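Local coordinates for chemotaxis protein cheA (Thermotoga maritima, PDB 1TQG) that probably relays phosphate, as part of a chemotaxis histidine kinase, from the kinase's catalytic domain to response regulators through this phosphotransfer domain, at residues G50-M55 / S59-C64. Sequence-based numbering, arbitrary orientation. Where two conformers were deposited one is given.
Sequences GMAGTM and SMAKLC
The helical hairpin of an Hpt four-helix bundle is closed here by Ala52 and the neighbouring pair Met60 and Ala61, next to the short connection between helix 35-55 and helix 58-75. Over these segments the axes come within 8.0 Å and run nearly antiparallel, at 157°. So close an approach is possible because small residues face each other: the CA atoms of Ala52 and Ala61 lie 5.2 Å apart, and their CB methyls meet at 4.0 Å. Beside the Ala61 methyl, that of Ala52 also rests against the opposing backbone, with Ala52 CB 3.7 Å from Ala61 N. On the neighbouring side, Met60 lies alongside the same methyl with the whole length of its side chain, Met60 CG being 3.8 Å from Ala52 CB and Met60 SD almost as close at 3.9 Å. That lengthwise contact follows from the torsions of Met60: CG is anti to the backbone N (chi1 174°) and the chain stays extended to CE, so each atom in turn passes the methyl at similar range. Gly53 borders the patch on the more open side, its N 4.4 Å from Ala61 CB. Up-and-down bundles of this kind join successive helices by such hairpins, and this one packs through apolar van der Waals contacts between buried Ala52 and buried Met60, with Ala61 partly exposed. Met60 carries the packing on into the bundle, touching Phe10 of helix 3-30 and Met99 of helix 83-103. Further along the second helix, Cys64 turns back onto Leu48 and Lys49, extending the same interface away from the connection.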
loop_
_atom_site.group_PDB
_atom_site.type_symbol
_atom_site.label_atom_id
_atom_site.label_comp_id
_atom_site.label_asym_id
_atom_site.label_seq_id
_atom_site.Cartn_x
_atom_site.Cartn_y
_atom_site.Cartn_z
ATOM N N GLY A 50 2.879 1.745 8.744
ATOM C CA GLY A 50 3.064 1.541 10.166
ATOM C C GLY A 50 3.681 0.188 10.510
ATOM O O GLY A 50 4.516 0.075 11.423
ATOM N N MET A 51 3.265 -0.860 9.806
ATOM C CA MET A 51 3.909 -2.170 9.998
ATOM C C MET A 51 5.375 -2.112 9.677
ATOM O O MET A 51 6.228 -2.652 10.417
ATOM C CB MET A 51 3.191 -3.159 9.075
ATOM C CG MET A 51 1.763 -3.361 9.535
ATOM S SD MET A 51 0.956 -4.466 8.381
ATOM C CE MET A 51 1.864 -5.979 8.759
ATOM N N ALA A 52 5.721 -1.528 8.565
ATOM C CA ALA A 52 7.139 -1.418 8.206
ATOM C C ALA A 52 7.890 -0.653 9.287
ATOM O O ALA A 52 9.018 -1.033 9.633
ATOM C CB ALA A 52 7.277 -0.773 6.853
ATOM N N GLY A 53 7.301 0.417 9.845
ATOM C CA GLY A 53 7.989 1.171 10.848
ATOM C C GLY A 53 8.287 0.381 12.091
ATOM O O GLY A 53 9.341 0.512 12.738
ATOM N N THR A 54 7.386 -0.522 12.498
ATOM C CA THR A 54 7.614 -1.280 13.745
ATOM C C THR A 54 8.679 -2.339 13.514
ATOM O O THR A 54 9.233 -2.816 14.493
ATOM C CB THR A 54 6.333 -1.901 14.322
ATOM O OG1 THR A 54 5.915 -2.955 13.467
ATOM C CG2 THR A 54 5.231 -0.897 14.434
ATOM N N MET A 55 9.011 -2.698 12.281
ATOM C CA MET A 55 10.077 -3.634 11.956
ATOM C C MET A 55 11.369 -2.901 11.653
ATOM O O MET A 55 12.417 -3.512 11.452
ATOM C CB MET A 55 9.657 -4.536 10.808
ATOM C CG MET A 55 8.347 -5.302 11.091
ATOM S SD MET A 55 8.369 -6.490 12.468
ATOM C CE MET A 55 9.246 -7.819 11.657
ATOM N N SER A 59 13.150 1.561 3.985
ATOM C CA SER A 59 12.836 1.793 2.583
ATOM C C SER A 59 11.376 1.435 2.323
ATOM O O SER A 59 10.731 2.152 1.568
ATOM C CB SER A 59 13.783 0.991 1.650
ATOM O OG SER A 59 15.074 1.582 1.781
ATOM N N MET A 60 10.875 0.356 2.932
ATOM C CA MET A 60 9.485 0.030 2.697
ATOM C C MET A 60 8.619 1.129 3.298
ATOM O O MET A 60 7.601 1.540 2.707
ATOM C CB MET A 60 9.115 -1.352 3.297
ATOM C CG MET A 60 7.634 -1.669 3.191
ATOM S SD MET A 60 7.298 -3.301 3.877
ATOM C CE MET A 60 5.496 -3.194 4.063
ATOM N N ALA A 61 8.946 1.593 4.491
ATOM C CA ALA A 61 8.121 2.641 5.160
ATOM C C ALA A 61 8.101 3.871 4.310
ATOM O O ALA A 61 7.052 4.477 4.114
ATOM C CB ALA A 61 8.651 2.945 6.539
ATOM N N LYS A 62 9.256 4.301 3.785
ATOM C CA LYS A 62 9.278 5.536 3.008
ATOM C C LYS A 62 8.528 5.353 1.710
ATOM O O LYS A 62 7.869 6.299 1.280
ATOM C CB LYS A 62 10.748 5.935 2.761
ATOM C CG LYS A 62 11.417 6.441 4.017
ATOM C CD LYS A 62 12.844 6.904 3.894
ATOM C CE LYS A 62 13.754 5.835 3.335
ATOM N NZ LYS A 62 15.173 6.366 3.384
ATOM N N LEU A 63 8.576 4.232 1.060
ATOM C CA LEU A 63 7.800 3.971 -0.143
ATOM C C LEU A 63 6.295 4.010 0.175
ATOM O O LEU A 63 5.492 4.649 -0.524
ATOM C CB LEU A 63 8.136 2.655 -0.794
ATOM C CG LEU A 63 7.278 2.210 -1.959
ATOM C CD1 LEU A 63 7.267 3.195 -3.135
ATOM C CD2 LEU A 63 7.722 0.854 -2.479
ATOM N N CYS A 64 5.915 3.307 1.239
ATOM C CA CYS A 64 4.491 3.377 1.633
ATOM C C CYS A 64 4.048 4.770 1.963
ATOM O O CYS A 64 2.923 5.127 1.645
ATOM C CB CYS A 64 4.267 2.477 2.871
ATOM S SG CYS A 64 4.387 0.701 2.561
#